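PDB 3KHY: propionate kinase from Francisella tularensis subsp. tularensis, which probably catalyses the reversible, magnesium-dependent transfer of a phosphate group from ATP to acetate or propionate, yielding the acyl phosphate and ADP. Local coordinates for residues A[85-90]-A[116-121]; A[95-100]-A[139-144]; A[172-177]-A[218-223]; A[199-204]-A[226-231]. All blocks are in the same frame, centred on the assembly; numbering follows the deposited sequence.

Contact 1 of 4, residues A[85-90]-A[116-121]; sequences RVVHGG and LHNPAH
The imidazole of H121 lies across the backbone of R85, V86 and V87, where strand 79-86 of the actin-like ATPase fold runs out into a loop beside the first turn of helix 118-131. V86 CA sits over one face of this ring, a CH-pi contact with 3.8 Å from CA to the H121 centroid and 22° off the normal. R85 O lies above the same face, toward the rim, and the carbonyl oxygen of H117 covers the opposite face, so backbone groups enclose the ring from both sides. V87 CB lies at the ring's edge, in its plane, and V87 CG1 is 3.4 Å from H121 NE2. The other methyl of V87, CG2, is held between its own backbone N and carbonyl carbon (chi1 of CG1 -59°) and packs against H117 CB at 3.5 Å. Further along, the N118 amide reaches over to the loop: ND2 donates to H88 O at 2.9 Å, almost straight at 175° and in the carbonyl plane. N118 OD1, buried and without a polar partner in the model, lies 3.6 Å from V87 CG2. A water adds a polar bridge, donating to R85 O and hydrogen-bonded to H121 ND1. In the next shell, V86 is fixed by backbone bonds to V140 of strand 137-141 and D142 just after it. The R85 side chain leads away from the helix, forming salt bridges with E372 and D142 in the predicted substrate and metal site. Past the hydrogen bond from N118, the loop bends back so that G90 N donates to H88 ND1 at 3.1 Å, near the imidazole plane.

Contact 2 of 4, residues A[95-100]-A[139-144]; sequences KSVLIN and AVFDTA
V97 and A139 form an antiparallel, hydrogen-bonded pair that joins the short strand 97-98 to strand 137-141, with V97 N donating to A139 O at 3.2 Å and A139 N to V97 O at 2.9 Å. This adds an edge strand to the mixed sheet of an actin-like domain. The side chains of V97 and A139 lie on one face of the sheet, under helix 101-109. There I99 CD1 lies 3.8 Å from A139 CB. V97 CG2 approaches the rim of the F141 ring in its plane, 3.9 Å from CE2, while F93 stacks on that ring. K95 O also comes near this edge and, though buried, has no polar partner in the model. S96, before the strand, places its CB and OG against the methyls of V140; OG stands 3.5 Å from CG2, its chi1 of -58° setting it beside its own backbone N. The hydroxyl is also bonded to E379 of the C-terminal helix. A144 CB rests 3.8 Å from K95 N, just past the strand end; D142, the predicted proton donor/acceptor, is salt-bridged to R85. Where the two strands diverge, a water accepts from F141 N at 2.9 Å and donates to S96 OG at 3.0 Å.

Contact 3 of 4, residues A[172-177]-A[218-223]; sequences GAHGTS and TSMGLT
M220, a selenomethionine, reaches across G172 and A173 to H174, in the cleft of the actin-like fold where the loop after strand 214-218 meets the start of helix 175-188. Its CB touches G172 CA at 3.8 Å. With chi1 at -76°, CG stands beside the residue's own backbone N; M220 CG passes 3.5 Å from D226 O, and beyond it the chain is extended, carrying its end to H174. SE then rests 3.6 Å from A173 CB and hangs over one face of the H174 imidazole, 4.5 Å from the ring centroid and 23° off its normal, as in a Met-aromatic contact. CE, the tip, reaches the ring at H174 CE1, 3.7 Å away. H174 is predicted to stabilise the transition state; its ring stacks with H200 and its ND1 is hydrogen-bonded to S206, while R233, given the same predicted role, also packs on M220. The backbones are clasped directly by G172 N, which donates to a lone pair of G221 O at 2.9 Å, and T218 CG2 presses on G172 CA close by. A water ties A173 N to T218 OG1, the latter 2.7 Å from the water oxygen, with a weaker bond from M220 N; T218 OG1 is bonded to T208 as well. The loop continues to the dimer interface, where T223 bonds to D238 and S240 of the second subunit. At that end another water donates to both G172 O and L222 O, 2.8 Å from the former.

Contact 4 of 4, residues A[199-204]-A[226-231]; sequences AHLGNG and DGLVMG
The apolar part of this contact begins with L201 and L228: the two side chains cross at about a right angle and meet through single methyls, L201 CD2 to L228 CD1 at 3.8 Å. Each leucine has CG beside its own backbone N, L201 with chi1 at -48°. L228 continues onto C205, I207 and F303, which places it between the sheet and helix 287-307. The second apolar element is the selenomethionine M230, whose SE packs on G204 CA at 3.8 Å, and the side chain also touches M220. The polar part is carried by backbone atoms. N203 O accepts from G231 N, a long bond of 3.3 Å but nearly straight at 169°, and M230 CB lies 3.5 Å from the same oxygen. Within the turn, G202 N donates to G204 O at 3.0 Å, folding the chain back from strand 196-201 into strand 205-211. Before the turn, L201 is bonded through its backbone to T320 of strand 316-320 and to I323 of helix 321-326. The end of strand 196-201 and the glycine-rich hairpin turn 202-204 are together predicted to bind ATP, consistent with the phosphate-binding hairpin of actin-like ATPases.

Contacts 1 and 2 share one mixed sheet, where strands 79-86 and 137-141 are neighbours, and their centres lie about 10 Å apart; their segments alternate along the chain. Contacts 3 and 4, likewise with centres about 10 Å apart and alternating, follow later, around the second sheet with strands 196-201 and 214-218, and both touch the second subunit. The two pairs come in series, with the centres of contacts 2 and 4 about 23 Å apart. Contact 3 touches the other three: D142 O to G175 N and H88 NE2 to L222 O bind it to contacts 2 and 1, and S177 OG to H200 ND1 to contact 4, consistent with predicted substrate and ATP sites meeting there.

Contact 1 of 4, residues A[85-90]-A[116-121]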
loop_
_atom_site.group_PDB
_atom_site.type_symbol
_atom_site.label_atom_id
_atom_site.label_comp_id
_atom_site.label_asym_id
_atom_site.label_seq_id
_atom_site.Cartn_x
_atom_site.Cartn_y
_atom_site.Cartn_z
ATOM N N ARG A 85 -20.805 7.670 -18.308
ATOM C CA ARG A 85 -19.764 7.246 -17.389
ATOM C C ARG A 85 -20.404 7.028 -16.031
ATOM O O ARG A 85 -21.218 7.841 -15.585
ATOM C CB ARG A 85 -18.681 8.323 -17.276
ATOM C CG ARG A 85 -17.463 7.891 -16.466
ATOM C CD ARG A 85 -16.375 8.971 -16.524
ATOM N NE ARG A 85 -15.073 8.436 -16.149
ATOM C CZ ARG A 85 -14.053 8.303 -16.994
ATOM N NH1 ARG A 85 -14.180 8.689 -18.259
ATOM N NH2 ARG A 85 -12.901 7.802 -16.571
ATOM N N VAL A 86 -20.064 5.912 -15.392
ATOM C CA VAL A 86 -20.433 5.672 -14.012
ATOM C C VAL A 86 -19.164 5.293 -13.262
ATOM O O VAL A 86 -18.485 4.340 -13.632
ATOM C CB VAL A 86 -21.486 4.556 -13.894
ATOM C CG1 VAL A 86 -21.733 4.206 -12.433
ATOM C CG2 VAL A 86 -22.787 4.995 -14.569
ATOM N N VAL A 87 -18.836 6.039 -12.212
ATOM C CA VAL A 87 -17.557 5.851 -11.533
ATOM C C VAL A 87 -17.444 4.527 -10.778
ATOM O O VAL A 87 -16.367 3.933 -10.736
ATOM C CB VAL A 87 -17.207 7.059 -10.616
ATOM C CG1 VAL A 87 -17.152 8.351 -11.442
ATOM C CG2 VAL A 87 -18.222 7.202 -9.497
ATOM N N HIS A 88 -18.535 4.033 -10.195
ATOM C CA HIS A 88 -18.424 2.813 -9.394
ATOM C C HIS A 88 -19.576 1.827 -9.581
ATOM O O HIS A 88 -20.723 2.150 -9.284
ATOM C CB HIS A 88 -18.262 3.160 -7.912
ATOM C CG HIS A 88 -17.413 2.192 -7.153
ATOM N ND1 HIS A 88 -17.690 0.846 -7.095
ATOM C CD2 HIS A 88 -16.291 2.378 -6.415
ATOM C CE1 HIS A 88 -16.784 0.241 -6.348
ATOM N NE2 HIS A 88 -15.923 1.149 -5.922
ATOM N N GLY A 89 -19.255 0.625 -10.064
ATOM C CA GLY A 89 -20.243 -0.432 -10.269
ATOM C C GLY A 89 -20.106 -1.636 -9.345
ATOM O O GLY A 89 -20.720 -2.690 -9.577
ATOM N N GLY A 90 -19.302 -1.489 -8.294
ATOM C CA GLY A 90 -19.131 -2.542 -7.302
ATOM C C GLY A 90 -18.811 -3.881 -7.940
ATOM O O GLY A 90 -18.119 -3.946 -8.958
ATOM N N LEU A 116 -21.033 10.446 -3.573
ATOM C CA LEU A 116 -21.153 11.784 -4.156
ATOM C C LEU A 116 -21.316 11.783 -5.677
ATOM O O LEU A 116 -21.586 12.823 -6.271
ATOM C CB LEU A 116 -19.946 12.642 -3.778
ATOM C CG LEU A 116 -19.642 12.766 -2.287
ATOM C CD1 LEU A 116 -18.318 13.485 -2.075
ATOM C CD2 LEU A 116 -20.777 13.474 -1.555
ATOM N N HIS A 117 -21.147 10.628 -6.309
ATOM C CA HIS A 117 -21.170 10.579 -7.768
ATOM C C HIS A 117 -22.299 9.726 -8.330
ATOM O O HIS A 117 -22.954 10.124 -9.290
ATOM C CB HIS A 117 -19.837 10.066 -8.310
ATOM C CG HIS A 117 -18.695 11.003 -8.082
ATOM N ND1 HIS A 117 -17.805 10.850 -7.041
ATOM C CD2 HIS A 117 -18.304 12.113 -8.751
ATOM C CE1 HIS A 117 -16.908 11.819 -7.086
ATOM N NE2 HIS A 117 -17.192 12.602 -8.112
ATOM N N ASN A 118 -22.513 8.546 -7.750
ATOM C CA ASN A 118 -23.484 7.630 -8.324
ATOM C C ASN A 118 -24.897 8.220 -8.361
ATOM O O ASN A 118 -25.645 7.972 -9.304
ATOM C CB ASN A 118 -23.440 6.249 -7.646
ATOM C CG ASN A 118 -22.380 5.324 -8.260
ATOM O OD1 ASN A 118 -21.457 5.776 -8.931
ATOM N ND2 ASN A 118 -22.525 4.023 -8.038
ATOM N N PRO A 119 -25.268 9.009 -7.340
ATOM C CA PRO A 119 -26.570 9.687 -7.414
ATOM C C PRO A 119 -26.670 10.634 -8.610
ATOM O O PRO A 119 -27.688 10.625 -9.299
ATOM C CB PRO A 119 -26.628 10.480 -6.105
ATOM C CG PRO A 119 -25.761 9.712 -5.168
ATOM C CD PRO A 119 -24.640 9.162 -6.014
ATOM N N ALA A 120 -25.634 11.437 -8.847
ATOM C CA ALA A 120 -25.628 12.357 -9.985
ATOM C C ALA A 120 -25.644 11.607 -11.322
ATOM O O ALA A 120 -26.290 12.043 -12.274
ATOM C CB ALA A 120 -24.436 13.300 -9.911
ATOM N N HIS A 121 -24.933 10.480 -11.391
ATOM C CA HIS A 121 -25.004 9.612 -12.563
ATOM C C HIS A 121 -26.452 9.169 -12.811
ATOM O O HIS A 121 -26.941 9.212 -13.934
ATOM C CB HIS A 121 -24.152 8.353 -12.372
ATOM C CG HIS A 121 -22.676 8.601 -12.268
ATOM N ND1 HIS A 121 -22.020 9.570 -12.997
ATOM C CD2 HIS A 121 -21.720 7.958 -11.553
ATOM C CE1 HIS A 121 -20.727 9.530 -12.715
ATOM N NE2 HIS A 121 -20.520 8.559 -11.843
HETATM O O HOH W 1 -22.675 10.223 -15.858
#

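Contact 2 of 4, residues A[95-100]-A[139-144]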
loop_
_atom_site.group_PDB
_atom_site.type_symbol
_atom_site.label_atom_id
_atom_site.label_comp_id
_atom_site.label_asym_id
_atom_site.label_seq_id
_atom_site.Cartn_x
_atom_site.Cartn_y
_atom_site.Cartn_z
ATOM N N LYS A 95 -18.915 -5.452 -16.985
ATOM C CA LYS A 95 -18.948 -4.961 -18.354
ATOM C C LYS A 95 -20.028 -3.900 -18.470
ATOM O O LYS A 95 -20.818 -3.710 -17.547
ATOM C CB LYS A 95 -19.262 -6.110 -19.310
ATOM C CG LYS A 95 -20.564 -6.803 -18.976
ATOM C CD LYS A 95 -20.881 -7.948 -19.925
ATOM C CE LYS A 95 -22.153 -8.657 -19.492
ATOM N NZ LYS A 95 -22.403 -9.903 -20.268
ATOM N N SER A 96 -20.063 -3.207 -19.603
ATOM C CA SER A 96 -21.062 -2.173 -19.833
ATOM C C SER A 96 -22.439 -2.812 -19.995
ATOM O O SER A 96 -22.538 -3.977 -20.368
ATOM C CB SER A 96 -20.688 -1.354 -21.070
ATOM O OG SER A 96 -19.389 -0.778 -20.901
ATOM N N VAL A 97 -23.497 -2.058 -19.706
ATOM C CA VAL A 97 -24.854 -2.604 -19.752
ATOM C C VAL A 97 -25.867 -1.572 -20.214
ATOM O O VAL A 97 -25.746 -0.378 -19.919
ATOM C CB VAL A 97 -25.332 -3.104 -18.366
ATOM C CG1 VAL A 97 -24.472 -4.252 -17.880
ATOM C CG2 VAL A 97 -25.343 -1.950 -17.360
ATOM N N LEU A 98 -26.871 -2.038 -20.946
ATOM C CA LEU A 98 -27.993 -1.186 -21.302
ATOM C C LEU A 98 -28.701 -0.748 -20.033
ATOM O O LEU A 98 -28.823 -1.520 -19.087
ATOM C CB LEU A 98 -28.964 -1.933 -22.210
ATOM C CG LEU A 98 -28.459 -2.162 -23.634
ATOM C CD1 LEU A 98 -29.109 -3.402 -24.242
ATOM C CD2 LEU A 98 -28.711 -0.922 -24.492
ATOM N N ILE A 99 -29.153 0.497 -20.017
ATOM C CA ILE A 99 -29.882 1.039 -18.883
ATOM C C ILE A 99 -31.322 0.559 -18.902
ATOM O O ILE A 99 -32.046 0.806 -19.860
ATOM C CB ILE A 99 -29.928 2.579 -18.925
ATOM C CG1 ILE A 99 -28.557 3.166 -18.591
ATOM C CG2 ILE A 99 -30.986 3.101 -17.958
ATOM C CD1 ILE A 99 -28.102 2.854 -17.195
ATOM N N ASN A 100 -31.732 -0.120 -17.837
ATOM C CA ASN A 100 -33.134 -0.454 -17.628
ATOM C C ASN A 100 -33.414 -0.489 -16.135
ATOM O O ASN A 100 -32.511 -0.271 -15.331
ATOM C CB ASN A 100 -33.473 -1.795 -18.276
ATOM C CG ASN A 100 -32.469 -2.866 -17.935
ATOM O OD1 ASN A 100 -32.343 -3.265 -16.778
ATOM N ND2 ASN A 100 -31.734 -3.332 -18.938
ATOM N N ALA A 139 -24.544 2.279 -19.605
ATOM C CA ALA A 139 -23.661 2.680 -18.510
ATOM C C ALA A 139 -22.299 1.986 -18.652
ATOM O O ALA A 139 -22.234 0.772 -18.865
ATOM C CB ALA A 139 -24.288 2.336 -17.179
ATOM N N VAL A 140 -21.226 2.767 -18.550
ATOM C CA VAL A 140 -19.864 2.256 -18.660
ATOM C C VAL A 140 -19.123 2.599 -17.367
ATOM O O VAL A 140 -18.952 3.780 -17.043
ATOM C CB VAL A 140 -19.138 2.897 -19.854
ATOM C CG1 VAL A 140 -17.720 2.343 -19.986
ATOM C CG2 VAL A 140 -19.934 2.686 -21.156
ATOM N N PHE A 141 -18.679 1.574 -16.646
ATOM C CA PHE A 141 -18.185 1.730 -15.275
ATOM C C PHE A 141 -16.660 1.797 -15.191
ATOM O O PHE A 141 -15.973 0.968 -15.788
ATOM C CB PHE A 141 -18.687 0.564 -14.414
ATOM C CG PHE A 141 -20.166 0.330 -14.520
ATOM C CD1 PHE A 141 -21.042 0.962 -13.652
ATOM C CD2 PHE A 141 -20.680 -0.499 -15.507
ATOM C CE1 PHE A 141 -22.420 0.763 -13.760
ATOM C CE2 PHE A 141 -22.049 -0.704 -15.622
ATOM C CZ PHE A 141 -22.920 -0.072 -14.745
ATOM N N ASP A 142 -16.141 2.766 -14.433
ATOM C CA ASP A 142 -14.693 2.925 -14.246
ATOM C C ASP A 142 -14.097 1.725 -13.521
ATOM O O ASP A 142 -12.879 1.546 -13.505
ATOM C CB ASP A 142 -14.376 4.176 -13.418
ATOM C CG ASP A 142 -14.742 5.472 -14.129
ATOM O OD1 ASP A 142 -14.952 5.462 -15.361
ATOM O OD2 ASP A 142 -14.818 6.511 -13.441
ATOM N N THR A 143 -14.953 0.924 -12.897
ATOM C CA THR A 143 -14.498 -0.219 -12.104
ATOM C C THR A 143 -14.598 -1.552 -12.854
ATOM O O THR A 143 -13.980 -2.535 -12.452
ATOM C CB THR A 143 -15.299 -0.339 -10.796
ATOM O OG1 THR A 143 -16.698 -0.248 -11.098
ATOM C CG2 THR A 143 -14.919 0.777 -9.809
ATOM N N ALA A 144 -15.356 -1.589 -13.946
ATOM C CA ALA A 144 -15.676 -2.871 -14.599
ATOM C C ALA A 144 -14.443 -3.642 -15.087
ATOM O O ALA A 144 -14.342 -4.858 -14.882
ATOM C CB ALA A 144 -16.641 -2.651 -15.752
HETATM O O HOH W 2 -18.209 -0.901 -18.170
#

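Contact 3 of 4, residues A[172-177]-A[218-223]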
loop_
_atom_site.group_PDB
_atom_site.type_symbol
_atom_site.label_atom_id
_atom_site.label_comp_id
_atom_site.label_asym_id
_atom_site.label_seq_id
_atom_site.Cartn_x
_atom_site.Cartn_y
_atom_site.Cartn_z
ATOM N N GLY A 172 -10.330 -0.615 -7.720
ATOM C CA GLY A 172 -9.566 0.155 -8.690
ATOM C C GLY A 172 -10.446 1.158 -9.417
ATOM O O GLY A 172 -11.640 1.271 -9.115
ATOM N N ALA A 173 -9.854 1.912 -10.348
ATOM C CA ALA A 173 -10.615 2.813 -11.215
ATOM C C ALA A 173 -9.791 3.144 -12.459
ATOM O O ALA A 173 -8.836 2.424 -12.766
ATOM C CB ALA A 173 -11.059 4.086 -10.452
ATOM N N HIS A 174 -10.126 4.231 -13.158
ATOM C CA HIS A 174 -9.562 4.493 -14.485
ATOM C C HIS A 174 -9.747 3.289 -15.412
ATOM O O HIS A 174 -9.021 3.139 -16.395
ATOM C CB HIS A 174 -8.061 4.811 -14.402
ATOM C CG HIS A 174 -7.756 6.191 -13.904
ATOM N ND1 HIS A 174 -6.570 6.504 -13.274
ATOM C CD2 HIS A 174 -8.470 7.341 -13.958
ATOM C CE1 HIS A 174 -6.570 7.786 -12.953
ATOM N NE2 HIS A 174 -7.711 8.318 -13.357
ATOM N N GLY A 175 -10.707 2.428 -15.096
ATOM C CA GLY A 175 -10.880 1.186 -15.837
ATOM C C GLY A 175 -11.092 1.379 -17.329
ATOM O O GLY A 175 -10.577 0.614 -18.139
ATOM N N THR A 176 -11.842 2.411 -17.699
ATOM C CA THR A 176 -12.134 2.660 -19.106
ATOM C C THR A 176 -10.873 3.104 -19.859
ATOM O O THR A 176 -10.693 2.767 -21.021
ATOM C CB THR A 176 -13.286 3.676 -19.247
ATOM O OG1 THR A 176 -14.469 3.112 -18.656
ATOM C CG2 THR A 176 -13.558 3.993 -20.706
ATOM N N SER A 177 -9.980 3.828 -19.186
ATOM C CA SER A 177 -8.728 4.235 -19.817
ATOM C C SER A 177 -7.759 3.044 -19.922
ATOM O O SER A 177 -7.144 2.832 -20.962
ATOM C CB SER A 177 -8.102 5.403 -19.056
ATOM O OG SER A 177 -6.800 5.699 -19.547
ATOM N N THR A 218 -4.209 -3.687 -9.828
ATOM C CA THR A 218 -4.250 -2.264 -10.102
ATOM C C THR A 218 -4.068 -1.509 -8.800
ATOM O O THR A 218 -4.278 -2.067 -7.707
ATOM C CB THR A 218 -5.574 -1.881 -10.786
ATOM O OG1 THR A 218 -5.489 -0.552 -11.271
ATOM C CG2 THR A 218 -6.745 -2.010 -9.804
ATOM N N SER A 219 -3.697 -0.236 -8.909
ATOM C CA SER A 219 -3.193 0.512 -7.752
ATOM C C SER A 219 -4.247 1.242 -6.904
ATOM O O SER A 219 -4.047 1.430 -5.700
ATOM C CB SER A 219 -2.078 1.469 -8.180
ATOM O OG SER A 219 -2.586 2.503 -8.999
HETATM N N MSE A 220 -5.360 1.664 -7.509
HETATM C CA MSE A 220 -6.432 2.286 -6.710
HETATM C C MSE A 220 -7.161 1.227 -5.882
HETATM O O MSE A 220 -6.968 0.045 -6.102
HETATM C CB MSE A 220 -7.396 3.087 -7.585
HETATM C CG MSE A 220 -6.801 4.426 -8.022
HETATM SE SE MSE A 220 -7.803 5.239 -9.473
HETATM C CE MSE A 220 -7.044 7.047 -9.382
ATOM N N GLY A 221 -7.978 1.628 -4.915
ATOM C CA GLY A 221 -8.483 0.642 -3.970
ATOM C C GLY A 221 -9.989 0.542 -3.979
ATOM O O GLY A 221 -10.606 0.342 -5.030
ATOM N N LEU A 222 -10.574 0.674 -2.799
ATOM C CA LEU A 222 -12.026 0.802 -2.666
ATOM C C LEU A 222 -12.500 1.994 -3.481
ATOM O O LEU A 222 -13.493 1.911 -4.208
ATOM C CB LEU A 222 -12.392 1.005 -1.192
ATOM C CG LEU A 222 -13.868 1.105 -0.784
ATOM C CD1 LEU A 222 -14.528 -0.255 -0.897
ATOM C CD2 LEU A 222 -13.952 1.607 0.651
ATOM N N THR A 223 -11.772 3.103 -3.359
ATOM C CA THR A 223 -12.059 4.321 -4.115
ATOM C C THR A 223 -10.806 4.767 -4.869
ATOM O O THR A 223 -9.747 4.161 -4.713
ATOM C CB THR A 223 -12.495 5.468 -3.188
ATOM O OG1 THR A 223 -11.335 6.077 -2.610
ATOM C CG2 THR A 223 -13.439 4.970 -2.090
HETATM O O HOH W 3 -12.851 2.821 -7.119
HETATM O O HOH W 4 -6.855 1.643 -10.487
#

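Contact 4 of 4, residues A[199-204]-A[226-231]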
loop_
_atom_site.group_PDB
_atom_site.type_symbol
_atom_site.label_atom_id
_atom_site.label_comp_id
_atom_site.label_asym_id
_atom_site.label_seq_id
_atom_site.Cartn_x
_atom_site.Cartn_y
_atom_site.Cartn_z
ATOM N N ALA A 199 0.526 2.796 -17.069
ATOM C CA ALA A 199 0.571 3.867 -16.086
ATOM C C ALA A 199 -0.233 5.049 -16.614
ATOM O O ALA A 199 0.200 5.751 -17.510
ATOM C CB ALA A 199 2.004 4.283 -15.813
ATOM N N HIS A 200 -1.431 5.226 -16.078
ATOM C CA HIS A 200 -2.280 6.355 -16.427
ATOM C C HIS A 200 -1.954 7.470 -15.447
ATOM O O HIS A 200 -2.356 7.405 -14.285
ATOM C CB HIS A 200 -3.755 5.962 -16.281
ATOM C CG HIS A 200 -4.707 7.078 -16.585
ATOM N ND1 HIS A 200 -5.551 7.060 -17.673
ATOM C CD2 HIS A 200 -4.931 8.257 -15.956
ATOM C CE1 HIS A 200 -6.266 8.171 -17.694
ATOM N NE2 HIS A 200 -5.908 8.917 -16.663
ATOM N N LEU A 201 -1.207 8.473 -15.902
ATOM C CA LEU A 201 -0.785 9.576 -15.037
ATOM C C LEU A 201 -1.462 10.849 -15.525
ATOM O O LEU A 201 -1.206 11.298 -16.636
ATOM C CB LEU A 201 0.751 9.724 -15.062
ATOM C CG LEU A 201 1.537 8.419 -14.867
ATOM C CD1 LEU A 201 3.055 8.630 -15.035
ATOM C CD2 LEU A 201 1.245 7.795 -13.503
ATOM N N GLY A 202 -2.384 11.377 -14.723
ATOM C CA GLY A 202 -3.039 12.648 -15.012
ATOM C C GLY A 202 -3.350 13.321 -13.685
ATOM O O GLY A 202 -2.558 13.231 -12.746
ATOM N N ASN A 203 -4.499 13.980 -13.576
ATOM C CA ASN A 203 -4.878 14.555 -12.281
ATOM C C ASN A 203 -5.052 13.468 -11.222
ATOM O O ASN A 203 -4.574 13.618 -10.089
ATOM C CB ASN A 203 -6.122 15.435 -12.388
ATOM C CG ASN A 203 -5.840 16.740 -13.098
ATOM O OD1 ASN A 203 -5.030 17.552 -12.638
ATOM N ND2 ASN A 203 -6.498 16.946 -14.235
ATOM N N GLY A 204 -5.753 12.394 -11.598
ATOM C CA GLY A 204 -5.697 11.138 -10.867
ATOM C C GLY A 204 -4.651 10.257 -11.542
ATOM O O GLY A 204 -4.404 10.405 -12.741
ATOM N N ASP A 226 -6.531 5.637 -3.355
ATOM C CA ASP A 226 -5.364 4.808 -3.018
ATOM C C ASP A 226 -4.336 4.677 -4.146
ATOM O O ASP A 226 -4.643 4.902 -5.330
ATOM C CB ASP A 226 -5.820 3.405 -2.625
ATOM C CG ASP A 226 -4.836 2.698 -1.687
ATOM O OD1 ASP A 226 -3.863 3.336 -1.206
ATOM O OD2 ASP A 226 -5.049 1.498 -1.430
ATOM N N GLY A 227 -3.122 4.280 -3.772
ATOM C CA GLY A 227 -2.100 3.921 -4.739
ATOM C C GLY A 227 -1.041 4.977 -5.005
ATOM O O GLY A 227 -0.295 5.382 -4.098
ATOM N N LEU A 228 -0.974 5.410 -6.259
ATOM C CA LEU A 228 0.032 6.376 -6.718
ATOM C C LEU A 228 -0.150 7.771 -6.121
ATOM O O LEU A 228 -1.266 8.149 -5.728
ATOM C CB LEU A 228 -0.001 6.475 -8.257
ATOM C CG LEU A 228 0.354 5.204 -9.029
ATOM C CD1 LEU A 228 0.383 5.470 -10.561
ATOM C CD2 LEU A 228 1.702 4.640 -8.546
ATOM N N VAL A 229 0.945 8.539 -6.063
ATOM C CA VAL A 229 0.868 9.966 -5.736
ATOM C C VAL A 229 0.079 10.683 -6.838
ATOM O O VAL A 229 0.247 10.382 -8.019
ATOM C CB VAL A 229 2.281 10.600 -5.613
ATOM C CG1 VAL A 229 2.194 12.116 -5.372
ATOM C CG2 VAL A 229 3.070 9.914 -4.497
HETATM N N MSE A 230 -0.795 11.611 -6.459
HETATM C CA MSE A 230 -1.594 12.343 -7.444
HETATM C C MSE A 230 -1.540 13.860 -7.199
HETATM O O MSE A 230 -0.795 14.324 -6.344
HETATM C CB MSE A 230 -3.039 11.829 -7.447
HETATM C CG MSE A 230 -3.139 10.326 -7.217
HETATM SE SE MSE A 230 -4.962 9.595 -7.453
HETATM C CE MSE A 230 -4.664 7.854 -6.602
ATOM N N GLY A 231 -2.324 14.629 -7.948
ATOM C CA GLY A 231 -2.306 16.080 -7.807
ATOM C C GLY A 231 -2.630 16.544 -6.397
ATOM O O GLY A 231 -1.901 17.341 -5.810
#